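Local coordinates for E2A dna-binding protein (Human adenovirus 5, PDB 2WB0) that binds single-stranded DNA and unwinds the template during elongation of viral strand-displacement replication, without ATP, through its capacity to form multimers, at residues A[77-82]-A[318-324]; A[45-50]-A[309-313]; A[217-221]-A[303-307]; A[60-66]-A[295-299]; A[32-36]-A[85-90]. One frame throughout, in Å; residues are numbered along the deposited sequence.

Helix 300-315 and the segments that flank it run through four of the five contacts. Contact 4 lies just before this helix, on strand 297-299, contacts 3 and 2 follow along it, and contact 1 uses the chain beyond its end; contacts 1 and 4 also share helix 64-83, with centres about 25 Å apart. Contacts 1 and 2 meet where Tyr78 OH lies 2.8 Å from Arg311 NE, a probable hydrogen bond. Contact 5 adjoins contact 1 through a probable bond from Val85 N to Gln80 O. Contact 4 is near a zinc site, the Phe296 side chain being about 5 Å from a zinc ion; the Pro220 side chain in contact 3 is about 10 Å from a zinc ion.

Contact 1. Residues A[77-82]-A[318-324]; sequences AYLQSF and FTELPRM
Tyr78 is clasped between Leu321 and Met324, which approach opposite faces of its ring. CD2 of Leu321 lies 3.6 Å from the centroid of the Tyr78 ring, 25° off the normal, and is displaced toward the CD1 and CE1 rim. Across the ring, Met324 CG makes a second CH-pi contact at 4.0 Å from the same centroid. The methionine chain bends at chi2 and chi3, and its sulfur sits above the face as a more distant Met-aromatic partner, also 3.8 Å from Ala77 CB. Between these two side chains the carbonyl oxygen of Pro322 comes to the ring edge in its plane, 3.4 Å from Tyr78 CE1.

Pro322 itself rests against the helix backbone, its CG 3.7 Å from Phe82 N. Farther along, the edge of Phe318 is directed at the face of Phe82, an edge-to-face pair with centroids 5.1 Å apart and planes at 55°. The contact thus lays the irregular chain after helix 300-315 across the last turns of helix 64-83, in the region of the all-alpha domain.

The tyrosine hydroxyl is held from beyond the hydrophobic clasp: it bonds to Arg311 on helix 300-315, and a water bridges it to the backbone oxygen of Met324. Ser81 is turned back on its own helix, with OG beside the backbone N (chi1 -54°) and donating to Ala77 O at 2.9 Å. That oxygen also accepts a hydrogen bond from Ser81 N, the two donors arriving from opposite faces of its carbonyl plane. Lys10 makes a cation-pi contact with Phe82, and Trp314 stacks on Phe318.

Contact 2. Residues A[45-50]-A[309-313]; sequences VCKTWL and MVRSL
Trp49 and Leu313 carry most of this interface, the leucine packing over one face of the indole. Leu313 CB sits over the centre of the ring system, 3.8 Å from Trp49 CE2, while CD1 of the same leucine stands above the five-membered ring, 3.8 Å from its centroid and 20° off the normal. The two side chains slide past each other in opposite directions, so the leucine follows the indole from its fused bond toward CD1. Trp49 reaches this place with CG anti to the backbone N (chi1 172°), a torsion that carries the ring across to the neighbouring helix. The other branch of Leu313, CD2, stays against the base of the indole near Trp49 CB and CG and also packs 3.9 Å from Cys46 SG.

Helices 40-53 and 300-315 cross here almost at right angles, their local axes 11.2 Å apart at an angle of 86°. The pairing joins the all-alpha region to the long helix 300-315 of the zinc-binding part of the chain, and the interface is largely buried and apolar.

Met309 works at the far end of the indole. Its CB lies 3.8 Å from Trp49 CZ3, and its carbonyl oxygen is 3.3 Å from Trp49 CH2, approaching the ring obliquely. A bend at the last torsion of Met309 brings its CE across the end of Leu50, where it meets CD1 at 3.5 Å, a close carbon pair. Tyr22 also touches Leu313, and Met71 of helix 64-83 packs on both Cys46 and Leu50. The indole nitrogen has a polar partner outside the two segments: Trp49 NE1 is hydrogen-bonded to Glu316 OE1.

Contact 3. Residues A[217-221]-A[303-307]; sequences LLMPL and LLNAL
Leu218 projects from its strand at helix 300-315, where its CD1 methyl meets three leucines. The apolar contacts across the interface are dominated by this branch: CD1 of Leu218 is 4.3 Å from Leu303 CD2, and its distances to CD2 of Leu304 and CD2 of Leu307 are both 4.4 Å. These are loose contacts, one methyl being shared among residues on successive turns of the helix. With CG anti to the backbone N (chi1 -169°), the Leu218 side chain extends toward the helix. A second apolar pair lies farther along, where Leu303 CD1 and Pro220 CD are 3.6 Å apart, their side chains meeting at a slant.

Contacts between side chains and backbone are closer and complete the fit in both directions. Leu303 CD1 reaches the carbonyl oxygen of Leu218 at 3.4 Å, while Leu218 CD1 approaches Leu303 O at 3.7 Å and Leu304 CA at 3.9 Å. Leu303 therefore lies along the strand backbone between Leu218 and Pro220, and Leu218 in turn rests against the first of these helix turns.

Other elements close around the pair. Phe275 from strand 271-276 touches Pro220 and Leu303, and helix 189-206 contributes Met203 and Leu206 against Leu304. On the strand side, backbone hydrogen bonds link Leu217 with Trp98 and Met219 with Ala96. The arrangement is helix-on-sheet packing: strand 216-220, paired antiparallel with strand 95-99, packs on helix 300-315, the local axes of strand 217-220 and helix 303-307 being at 92°, in a buried core whose Pro220 side chain is about 7 Å from that of the zinc ligand Cys223.

Contact 4. Residues A[60-66]-A[295-299]; sequences TFTSNKT and DFKIS
Thr62 and Thr66 stitch the start of helix 64-83 to strand 297-299, and the packing is closest around them. Ser299 N donates to Thr62 OG1 at 2.9 Å, with an N-H...O angle of 162°, and Thr62 CG2 lies alongside Ile298, 3.7 Å from its CG1. The backbone then takes over: Ser63 N reaches Lys297 O at 2.9 Å, tilted 33° from the plane of that carbonyl. The same lysine uses its other backbone group as well: Lys297 N donates to Thr66 OG1 at 3.0 Å. This threonine divides its branches between polar and apolar partners, for with CG2 anti to the backbone N (chi1 -55° for OG1) the methyl sits over the face of Phe296, 3.8 Å from the ring centroid. At the other end, Ser299 OG donates almost straight along the carbonyl bond to Thr60 O. Asp302 supports this end from outside, bonding to Thr62 OG1 and Thr60 N.

The side occupied by Asp295 and Lys65 is more open and more hydrated. The Lys65 side chain, extended beyond CG, crosses that of Asp295 at about a right angle; Lys65 NZ is 2.9 Å from Asp295 OD1, which accepts through its syn lone pair, and makes a weak bond to OD2. Glu224 is a second salt-bridge partner of this amine, which probably eases the closeness of the two carboxylates. One water joins Ser63 OG to Asp295 O, and another is bonded to Thr66 OG1 and only weakly to Asp295 OD1.

Ser63 occupies the N-cap of helix 64-83 and Ser299 that of helix 300-315, while Phe296 packs on Cys223, a ligand of the zinc site completed by Cys225, Cys277 and Cys294.

Contact 5. Residues A[32-36]-A[85-90]; sequences FKLLP and VTYKHH
Pro36 lies between the rings of Tyr87 and His90, joining two loops of the all-alpha domain: the linker between helices 26-31 and 40-53, and the chain leaving helix 64-83. A type II beta turn from Tyr87 to His90, closed by His90 N to Tyr87 O, brings both rings to the proline.

Followed outward, the proline divides its atoms between them. Its CB meets the histidine first, 3.5 Å from His90 CB. The next carbon touches both partners: Pro36 CG is 3.6 Å from Tyr87 CG. Pro36 CG also stands over the His90 face, 3.9 Å from the centroid of the His90 ring. CD, the last carbon before the ring closes on the backbone nitrogen, is centred above the tyrosine, 3.6 Å from the Tyr87 ring centroid and only 3° off the normal. This is a CH-pi contact, with the two side chains crossing at about a right angle.

Tyr87 holds its ring there with CG beside the backbone N (chi1 -63°), and its hydroxyl continues past Pro36 to Leu34 O, to which it donates a short but weak hydrogen bond of 2.7 Å. Trp8 of helix 7-21 touches Tyr87 and bonds through NE1 to Lys33 O, so that helix borders both loops. Elsewhere in the contact, Leu34 and Val85 reach toward each other tip to tip, Leu34 CD1 lying 3.7 Å from Val85 CG1 and 4.0 Å from Val85 CG2.

Contact 1. Residues A[77-82]-A[318-324]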
# COMPACT_ATOMS: atom_id res chain seq x y z
N ALA A 77 9.52 12.52 2.92
CA ALA A 77 8.59 13.50 2.43
C ALA A 77 8.53 14.74 3.34
O ALA A 77 8.33 15.88 2.85
CB ALA A 77 7.21 12.87 2.29
N TYR A 78 8.64 14.51 4.65
CA TYR A 78 8.55 15.65 5.61
C TYR A 78 9.81 16.51 5.52
O TYR A 78 9.73 17.75 5.52
CB TYR A 78 8.29 15.15 7.04
CG TYR A 78 6.81 14.93 7.24
CD1 TYR A 78 5.90 16.01 7.21
CD2 TYR A 78 6.31 13.66 7.47
CE1 TYR A 78 4.50 15.82 7.37
CE2 TYR A 78 4.89 13.44 7.63
CZ TYR A 78 4.00 14.52 7.55
OH TYR A 78 2.67 14.33 7.68
N LEU A 79 10.95 15.87 5.35
CA LEU A 79 12.21 16.58 5.18
C LEU A 79 12.23 17.41 3.91
O LEU A 79 12.58 18.60 3.94
CB LEU A 79 13.35 15.56 5.12
CG LEU A 79 14.44 15.28 6.13
CD1 LEU A 79 14.55 16.18 7.42
CD2 LEU A 79 14.49 13.82 6.42
N GLN A 80 11.77 16.84 2.79
CA GLN A 80 11.62 17.59 1.55
C GLN A 80 10.67 18.78 1.71
O GLN A 80 11.00 19.92 1.30
CB GLN A 80 11.13 16.64 0.43
CG GLN A 80 12.23 15.70 -0.01
CD GLN A 80 11.77 14.80 -1.20
OE1 GLN A 80 10.65 14.94 -1.70
NE2 GLN A 80 12.65 13.90 -1.64
N SER A 81 9.48 18.54 2.29
CA SER A 81 8.56 19.62 2.60
C SER A 81 9.19 20.70 3.50
O SER A 81 9.09 21.86 3.17
CB SER A 81 7.21 19.11 3.15
OG SER A 81 6.60 18.12 2.26
N PHE A 82 9.87 20.31 4.59
CA PHE A 82 10.51 21.25 5.51
C PHE A 82 11.45 22.19 4.73
O PHE A 82 11.38 23.45 4.82
CB PHE A 82 11.30 20.51 6.57
CG PHE A 82 12.19 21.37 7.43
CD1 PHE A 82 11.64 22.21 8.42
CD2 PHE A 82 13.56 21.25 7.37
CE1 PHE A 82 12.46 22.97 9.25
CE2 PHE A 82 14.41 22.02 8.22
CZ PHE A 82 13.85 22.87 9.16
N PHE A 318 11.31 18.73 15.64
CA PHE A 318 10.97 19.99 15.00
C PHE A 318 9.77 20.50 15.70
O PHE A 318 9.00 19.71 16.28
CB PHE A 318 10.73 19.83 13.48
CG PHE A 318 11.91 19.30 12.76
CD1 PHE A 318 12.13 17.92 12.66
CD2 PHE A 318 12.88 20.17 12.24
CE1 PHE A 318 13.29 17.38 12.05
CE2 PHE A 318 14.03 19.64 11.64
CZ PHE A 318 14.22 18.24 11.52
N THR A 319 9.56 21.81 15.68
CA THR A 319 8.41 22.32 16.43
C THR A 319 7.12 22.52 15.60
O THR A 319 6.05 22.59 16.19
CB THR A 319 8.78 23.55 17.33
OG1 THR A 319 8.84 24.70 16.50
CG2 THR A 319 10.17 23.33 18.04
N GLU A 320 7.21 22.59 14.27
CA GLU A 320 6.02 22.47 13.40
C GLU A 320 6.20 21.29 12.44
O GLU A 320 7.33 20.90 12.13
CB GLU A 320 5.78 23.68 12.51
CG GLU A 320 4.80 24.64 13.06
CD GLU A 320 5.53 25.81 13.62
OE1 GLU A 320 5.50 26.01 14.85
OE2 GLU A 320 6.19 26.50 12.81
N LEU A 321 5.06 20.73 12.01
CA LEU A 321 5.04 19.63 11.04
C LEU A 321 4.77 20.34 9.71
O LEU A 321 3.80 21.03 9.61
CB LEU A 321 3.83 18.72 11.33
CG LEU A 321 3.69 17.22 11.06
CD1 LEU A 321 2.36 16.84 10.37
CD2 LEU A 321 4.92 16.48 10.55
N PRO A 322 5.63 20.20 8.70
CA PRO A 322 5.31 20.84 7.41
C PRO A 322 4.02 20.25 6.80
O PRO A 322 3.61 19.09 7.16
CB PRO A 322 6.50 20.43 6.50
CG PRO A 322 7.51 19.94 7.38
CD PRO A 322 6.94 19.53 8.68
N ARG A 323 3.39 21.02 5.93
CA ARG A 323 2.39 20.50 5.02
C ARG A 323 3.00 19.33 4.21
O ARG A 323 4.16 19.42 3.72
CB ARG A 323 1.97 21.59 4.09
CG ARG A 323 0.79 21.30 3.19
CD ARG A 323 0.30 22.59 2.62
NE ARG A 323 -0.23 22.33 1.30
CZ ARG A 323 -1.44 21.81 1.07
NH1 ARG A 323 -2.28 21.53 2.09
NH2 ARG A 323 -1.82 21.59 -0.17
N MET A 324 2.26 18.23 4.06
CA MET A 324 2.81 17.09 3.28
C MET A 324 1.60 16.46 2.68
O MET A 324 0.70 16.03 3.41
CB MET A 324 3.58 16.10 4.21
CG MET A 324 4.49 15.03 3.48
SD MET A 324 3.49 13.79 2.66
CE MET A 324 3.04 12.80 4.07
O HOH W 1 0.87 15.47 6.34

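Contact 2. Residues A[45-50]-A[309-313]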
# COMPACT_ATOMS: atom_id res chain seq x y z
N VAL A 45 17.15 6.06 10.77
CA VAL A 45 16.61 6.95 11.78
C VAL A 45 15.32 6.37 12.42
O VAL A 45 15.16 6.24 13.69
CB VAL A 45 16.35 8.35 11.20
CG1 VAL A 45 15.60 9.21 12.18
CG2 VAL A 45 17.71 9.02 10.79
N CYS A 46 14.39 5.98 11.55
CA CYS A 46 13.11 5.55 12.04
C CYS A 46 13.26 4.26 12.87
O CYS A 46 12.63 4.11 13.91
CB CYS A 46 12.20 5.33 10.82
SG CYS A 46 11.76 6.89 9.99
N LYS A 47 14.05 3.30 12.37
CA LYS A 47 14.19 2.00 13.02
C LYS A 47 14.84 2.22 14.38
O LYS A 47 14.45 1.64 15.40
CB LYS A 47 15.07 1.09 12.15
CG LYS A 47 15.32 -0.32 12.72
CD LYS A 47 13.99 -1.14 12.85
CE LYS A 47 14.17 -2.64 13.36
NZ LYS A 47 12.92 -3.50 13.02
N THR A 48 15.83 3.10 14.42
CA THR A 48 16.46 3.44 15.69
C THR A 48 15.44 4.05 16.68
O THR A 48 15.40 3.63 17.87
CB THR A 48 17.74 4.33 15.50
OG1 THR A 48 18.59 3.68 14.56
CG2 THR A 48 18.53 4.45 16.78
N TRP A 49 14.59 4.97 16.20
CA TRP A 49 13.58 5.60 17.06
C TRP A 49 12.53 4.55 17.57
O TRP A 49 12.11 4.54 18.75
CB TRP A 49 12.96 6.78 16.33
CG TRP A 49 11.75 7.44 17.00
CD1 TRP A 49 11.79 8.43 17.94
CD2 TRP A 49 10.37 7.20 16.73
NE1 TRP A 49 10.52 8.82 18.29
CE2 TRP A 49 9.62 8.10 17.55
CE3 TRP A 49 9.67 6.31 15.88
CZ2 TRP A 49 8.20 8.12 17.57
CZ3 TRP A 49 8.25 6.36 15.89
CH2 TRP A 49 7.53 7.26 16.72
N LEU A 50 12.16 3.63 16.68
CA LEU A 50 11.29 2.49 17.04
C LEU A 50 11.93 1.60 18.13
O LEU A 50 11.30 1.35 19.14
CB LEU A 50 11.05 1.69 15.81
CG LEU A 50 9.74 1.67 15.02
CD1 LEU A 50 8.56 2.67 15.35
CD2 LEU A 50 9.95 1.30 13.53
N MET A 309 3.32 7.56 13.02
CA MET A 309 4.45 7.48 13.91
C MET A 309 5.57 8.41 13.37
O MET A 309 6.35 8.95 14.16
CB MET A 309 4.92 6.02 14.06
CG MET A 309 3.82 5.20 14.81
SD MET A 309 4.34 3.52 15.12
CE MET A 309 5.44 3.72 16.51
N VAL A 310 5.67 8.57 12.05
CA VAL A 310 6.66 9.57 11.55
C VAL A 310 6.29 10.99 12.07
O VAL A 310 7.18 11.80 12.46
CB VAL A 310 6.86 9.48 10.00
CG1 VAL A 310 7.50 10.77 9.41
CG2 VAL A 310 7.78 8.30 9.67
N ARG A 311 5.01 11.30 12.07
CA ARG A 311 4.56 12.60 12.53
C ARG A 311 5.03 12.76 14.01
O ARG A 311 5.57 13.79 14.38
CB ARG A 311 3.05 12.79 12.31
CG ARG A 311 2.61 12.89 10.88
CD ARG A 311 1.11 13.09 10.72
NE ARG A 311 0.68 13.37 9.35
CZ ARG A 311 -0.51 13.08 8.85
NH1 ARG A 311 -1.45 12.44 9.59
NH2 ARG A 311 -0.74 13.35 7.57
N SER A 312 4.91 11.70 14.83
CA SER A 312 5.41 11.73 16.20
C SER A 312 6.91 11.97 16.30
O SER A 312 7.36 12.81 17.07
CB SER A 312 5.03 10.48 17.01
OG SER A 312 3.64 10.52 17.23
N LEU A 313 7.68 11.22 15.54
CA LEU A 313 9.15 11.34 15.48
C LEU A 313 9.53 12.74 15.09
O LEU A 313 10.49 13.32 15.68
CB LEU A 313 9.73 10.33 14.46
CG LEU A 313 11.19 10.36 13.97
CD1 LEU A 313 12.20 10.62 15.08
CD2 LEU A 313 11.51 8.94 13.26

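Contact 3. Residues A[217-221]-A[303-307]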
# COMPACT_ATOMS: atom_id res chain seq x y z
N LEU A 217 -8.42 5.80 1.22
CA LEU A 217 -7.49 4.78 1.69
C LEU A 217 -6.07 5.26 1.32
O LEU A 217 -5.77 5.52 0.15
CB LEU A 217 -7.79 3.42 0.99
CG LEU A 217 -6.73 2.30 1.15
CD1 LEU A 217 -6.52 1.89 2.68
CD2 LEU A 217 -7.04 1.03 0.24
N LEU A 218 -5.19 5.31 2.31
CA LEU A 218 -3.81 5.56 2.03
C LEU A 218 -3.24 4.24 1.56
O LEU A 218 -3.27 3.24 2.30
CB LEU A 218 -3.12 5.87 3.35
CG LEU A 218 -1.72 6.42 3.48
CD1 LEU A 218 -0.93 6.00 4.67
CD2 LEU A 218 -0.91 6.99 2.30
N MET A 219 -2.72 4.26 0.35
CA MET A 219 -2.21 3.03 -0.32
C MET A 219 -0.91 3.29 -1.00
O MET A 219 -0.67 4.40 -1.52
CB MET A 219 -3.26 2.52 -1.32
CG MET A 219 -3.55 3.49 -2.55
SD MET A 219 -4.85 2.81 -3.62
CE MET A 219 -4.17 3.34 -5.16
N PRO A 220 -0.05 2.26 -1.11
CA PRO A 220 1.16 2.47 -1.88
C PRO A 220 0.92 2.33 -3.39
O PRO A 220 0.13 1.46 -3.80
CB PRO A 220 2.10 1.35 -1.38
CG PRO A 220 1.09 0.20 -1.05
CD PRO A 220 -0.17 0.90 -0.53
N LEU A 221 1.64 3.15 -4.17
CA LEU A 221 1.70 3.06 -5.62
C LEU A 221 2.96 2.34 -6.05
O LEU A 221 3.03 1.89 -7.22
CB LEU A 221 1.67 4.44 -6.26
CG LEU A 221 0.35 5.17 -6.19
CD1 LEU A 221 0.54 6.37 -7.08
CD2 LEU A 221 -0.80 4.33 -6.68
N LEU A 303 0.17 0.72 7.62
CA LEU A 303 0.64 1.80 6.71
C LEU A 303 0.28 3.21 7.25
O LEU A 303 1.10 4.15 7.22
CB LEU A 303 0.05 1.62 5.31
CG LEU A 303 0.81 2.09 4.05
CD1 LEU A 303 -0.10 2.23 2.81
CD2 LEU A 303 2.06 3.02 4.10
N LEU A 304 -0.95 3.35 7.74
CA LEU A 304 -1.36 4.62 8.32
C LEU A 304 -0.55 4.89 9.58
O LEU A 304 -0.09 5.99 9.78
CB LEU A 304 -2.85 4.57 8.67
CG LEU A 304 -3.70 5.84 8.74
CD1 LEU A 304 -4.96 5.83 9.62
CD2 LEU A 304 -3.11 7.22 8.29
N ASN A 305 -0.30 3.86 10.39
CA ASN A 305 0.51 4.04 11.59
C ASN A 305 1.94 4.39 11.24
O ASN A 305 2.58 5.13 12.02
CB ASN A 305 0.56 2.81 12.49
CG ASN A 305 -0.53 2.82 13.60
OD1 ASN A 305 -1.08 3.85 13.95
ND2 ASN A 305 -0.76 1.66 14.17
N ALA A 306 2.45 3.92 10.07
CA ALA A 306 3.83 4.32 9.69
C ALA A 306 3.81 5.83 9.51
O ALA A 306 4.77 6.54 9.95
CB ALA A 306 4.29 3.71 8.40
N LEU A 307 2.78 6.33 8.85
CA LEU A 307 2.67 7.79 8.64
C LEU A 307 2.55 8.57 9.99
O LEU A 307 3.20 9.63 10.25
CB LEU A 307 1.51 8.13 7.69
CG LEU A 307 1.18 9.65 7.53
CD1 LEU A 307 2.35 10.48 6.96
CD2 LEU A 307 -0.09 9.89 6.62

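Contact 4. Residues A[60-66]-A[295-299]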
# COMPACT_ATOMS: atom_id res chain seq x y z
N THR A 60 0.79 -6.31 11.88
CA THR A 60 -0.19 -7.37 11.57
C THR A 60 -0.19 -7.50 10.06
O THR A 60 -0.55 -6.52 9.36
CB THR A 60 -1.60 -6.98 11.99
OG1 THR A 60 -1.58 -6.60 13.36
CG2 THR A 60 -2.60 -8.22 11.85
N PHE A 61 0.28 -8.66 9.57
CA PHE A 61 0.48 -8.87 8.12
C PHE A 61 1.35 -7.76 7.50
O PHE A 61 1.07 -7.30 6.32
CB PHE A 61 -0.82 -8.86 7.32
CG PHE A 61 -1.90 -9.75 7.87
CD1 PHE A 61 -1.63 -11.09 8.27
CD2 PHE A 61 -3.17 -9.25 8.02
CE1 PHE A 61 -2.70 -11.89 8.86
CE2 PHE A 61 -4.19 -10.02 8.53
CZ PHE A 61 -3.97 -11.34 8.92
N THR A 62 2.37 -7.34 8.21
CA THR A 62 3.27 -6.33 7.68
C THR A 62 4.65 -6.85 8.00
O THR A 62 4.86 -7.34 9.11
CB THR A 62 3.05 -5.03 8.44
OG1 THR A 62 1.75 -4.57 8.16
CG2 THR A 62 4.10 -3.98 8.06
N SER A 63 5.59 -6.77 7.07
CA SER A 63 6.96 -7.17 7.41
C SER A 63 7.69 -6.02 8.06
O SER A 63 7.39 -4.83 7.77
CB SER A 63 7.74 -7.64 6.21
OG SER A 63 8.25 -6.56 5.52
N ASN A 64 8.59 -6.34 8.98
CA ASN A 64 9.35 -5.27 9.70
C ASN A 64 10.06 -4.33 8.74
O ASN A 64 10.05 -3.12 8.91
CB ASN A 64 10.42 -5.85 10.65
CG ASN A 64 9.81 -6.68 11.84
OD1 ASN A 64 8.72 -6.41 12.29
ND2 ASN A 64 10.58 -7.69 12.34
N LYS A 65 10.65 -4.91 7.71
CA LYS A 65 11.39 -4.16 6.70
C LYS A 65 10.48 -3.21 5.98
O LYS A 65 10.84 -2.03 5.78
CB LYS A 65 12.01 -5.13 5.69
CG LYS A 65 12.69 -4.42 4.52
CD LYS A 65 13.11 -5.50 3.48
CE LYS A 65 13.14 -4.99 2.05
NZ LYS A 65 13.44 -6.12 1.06
N THR A 66 9.28 -3.69 5.59
CA THR A 66 8.39 -2.83 4.84
C THR A 66 7.89 -1.72 5.75
O THR A 66 7.77 -0.61 5.29
CB THR A 66 7.17 -3.56 4.26
OG1 THR A 66 7.62 -4.67 3.46
CG2 THR A 66 6.38 -2.58 3.34
N ASP A 295 9.46 -8.62 -1.76
CA ASP A 295 8.80 -9.08 -0.55
C ASP A 295 8.01 -7.91 0.16
O ASP A 295 7.66 -8.02 1.35
CB ASP A 295 9.86 -9.69 0.40
CG ASP A 295 10.98 -8.67 0.81
OD1 ASP A 295 10.83 -7.41 0.63
OD2 ASP A 295 12.05 -9.11 1.36
N PHE A 296 7.73 -6.81 -0.56
CA PHE A 296 6.96 -5.73 0.05
C PHE A 296 5.67 -6.26 0.69
O PHE A 296 4.90 -7.01 0.05
CB PHE A 296 6.66 -4.72 -1.07
CG PHE A 296 5.93 -3.44 -0.62
CD1 PHE A 296 6.65 -2.27 -0.36
CD2 PHE A 296 4.54 -3.41 -0.58
CE1 PHE A 296 5.95 -1.07 0.05
CE2 PHE A 296 3.79 -2.19 -0.21
CZ PHE A 296 4.48 -1.04 0.12
N LYS A 297 5.35 -5.88 1.93
CA LYS A 297 4.09 -6.39 2.56
C LYS A 297 3.73 -5.51 3.75
O LYS A 297 4.49 -5.39 4.73
CB LYS A 297 4.15 -7.86 3.01
CG LYS A 297 2.81 -8.48 3.52
CD LYS A 297 3.07 -9.79 4.32
CE LYS A 297 1.87 -10.77 4.29
NZ LYS A 297 1.64 -11.64 5.58
N ILE A 298 2.59 -4.84 3.62
CA ILE A 298 2.14 -3.95 4.70
C ILE A 298 0.64 -3.84 4.69
O ILE A 298 0.05 -3.66 3.61
CB ILE A 298 2.81 -2.55 4.64
CG1 ILE A 298 2.34 -1.67 5.82
CG2 ILE A 298 2.60 -1.89 3.20
CD1 ILE A 298 3.44 -0.55 6.15
N SER A 299 0.02 -3.90 5.87
CA SER A 299 -1.43 -3.92 5.96
C SER A 299 -1.83 -2.47 6.04
O SER A 299 -1.02 -1.61 6.45
CB SER A 299 -1.96 -4.71 7.20
OG SER A 299 -1.46 -4.06 8.42
O HOH W 2 9.62 -7.49 3.38
O HOH W 3 9.90 -4.56 2.06

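Contact 5. Residues A[32-36]-A[85-90]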
# COMPACT_ATOMS: atom_id res chain seq x y z
N PHE A 32 24.95 10.25 2.39
CA PHE A 32 23.63 10.84 2.16
C PHE A 32 23.72 12.23 1.46
O PHE A 32 24.49 13.10 1.89
CB PHE A 32 22.91 10.96 3.50
CG PHE A 32 21.51 11.43 3.37
CD1 PHE A 32 20.49 10.52 3.02
CD2 PHE A 32 21.18 12.76 3.62
CE1 PHE A 32 19.18 10.96 2.88
CE2 PHE A 32 19.87 13.21 3.51
CZ PHE A 32 18.86 12.30 3.15
N LYS A 33 22.89 12.45 0.45
CA LYS A 33 22.90 13.69 -0.37
C LYS A 33 21.48 14.17 -0.63
O LYS A 33 21.23 14.93 -1.57
CB LYS A 33 23.62 13.46 -1.73
CG LYS A 33 25.13 13.18 -1.67
CD LYS A 33 25.94 14.30 -0.92
CE LYS A 33 27.47 13.97 -0.95
NZ LYS A 33 28.31 15.18 -0.36
N LEU A 34 20.54 13.76 0.22
CA LEU A 34 19.15 14.17 0.10
C LEU A 34 18.57 13.84 -1.29
O LEU A 34 17.71 14.53 -1.78
CB LEU A 34 19.06 15.66 0.38
CG LEU A 34 17.98 16.30 1.25
CD1 LEU A 34 17.40 17.64 0.64
CD2 LEU A 34 16.96 15.41 1.91
N LEU A 35 19.06 12.79 -1.94
CA LEU A 35 18.59 12.45 -3.26
C LEU A 35 17.38 11.52 -3.17
O LEU A 35 17.24 10.82 -2.18
CB LEU A 35 19.70 11.71 -3.98
CG LEU A 35 20.68 12.42 -4.96
CD1 LEU A 35 20.43 13.83 -5.37
CD2 LEU A 35 22.10 12.05 -4.82
N PRO A 36 16.55 11.51 -4.22
CA PRO A 36 15.23 10.87 -4.05
C PRO A 36 15.29 9.37 -3.74
O PRO A 36 14.45 8.89 -3.01
CB PRO A 36 14.52 11.15 -5.37
CG PRO A 36 15.39 12.03 -6.22
CD PRO A 36 16.63 12.36 -5.42
N VAL A 85 12.51 21.24 -0.85
CA VAL A 85 13.10 20.58 -1.98
C VAL A 85 12.11 19.61 -2.59
O VAL A 85 11.44 18.93 -1.86
CB VAL A 85 14.51 19.97 -1.73
CG1 VAL A 85 15.15 20.38 -0.44
CG2 VAL A 85 14.64 18.42 -2.10
N THR A 86 11.96 19.61 -3.92
CA THR A 86 11.15 18.61 -4.61
C THR A 86 11.97 18.19 -5.84
O THR A 86 12.66 19.06 -6.48
CB THR A 86 9.81 19.18 -5.08
OG1 THR A 86 10.09 20.22 -6.00
CG2 THR A 86 9.07 19.91 -3.96
N TYR A 87 11.94 16.90 -6.14
CA TYR A 87 12.55 16.41 -7.36
C TYR A 87 11.39 16.01 -8.24
O TYR A 87 10.61 15.11 -7.89
CB TYR A 87 13.43 15.21 -7.09
CG TYR A 87 14.63 15.55 -6.16
CD1 TYR A 87 15.86 15.98 -6.68
CD2 TYR A 87 14.52 15.43 -4.79
CE1 TYR A 87 16.92 16.23 -5.84
CE2 TYR A 87 15.58 15.70 -3.95
CZ TYR A 87 16.78 16.12 -4.48
OH TYR A 87 17.87 16.42 -3.67
N LYS A 88 11.25 16.66 -9.38
CA LYS A 88 10.14 16.37 -10.26
C LYS A 88 10.14 14.90 -10.66
O LYS A 88 11.19 14.33 -10.91
CB LYS A 88 10.22 17.27 -11.49
CG LYS A 88 8.85 17.44 -12.13
CD LYS A 88 8.84 18.60 -13.10
CE LYS A 88 7.44 18.61 -13.77
NZ LYS A 88 7.58 19.02 -15.22
N HIS A 89 8.97 14.27 -10.66
CA HIS A 89 8.83 12.81 -10.99
C HIS A 89 9.35 11.82 -9.93
O HIS A 89 9.42 10.59 -10.17
CB HIS A 89 9.41 12.44 -12.37
CG HIS A 89 9.09 13.45 -13.42
ND1 HIS A 89 7.83 13.56 -13.97
CD2 HIS A 89 9.83 14.44 -13.97
CE1 HIS A 89 7.82 14.54 -14.85
NE2 HIS A 89 9.02 15.11 -14.86
N HIS A 90 9.75 12.37 -8.78
CA HIS A 90 10.11 11.55 -7.62
C HIS A 90 9.23 11.91 -6.39
O HIS A 90 9.73 12.38 -5.38
CB HIS A 90 11.60 11.71 -7.26
CG HIS A 90 12.51 11.28 -8.38
ND1 HIS A 90 13.01 9.99 -8.49
CD2 HIS A 90 12.97 11.97 -9.46
CE1 HIS A 90 13.76 9.92 -9.59
NE2 HIS A 90 13.73 11.10 -10.20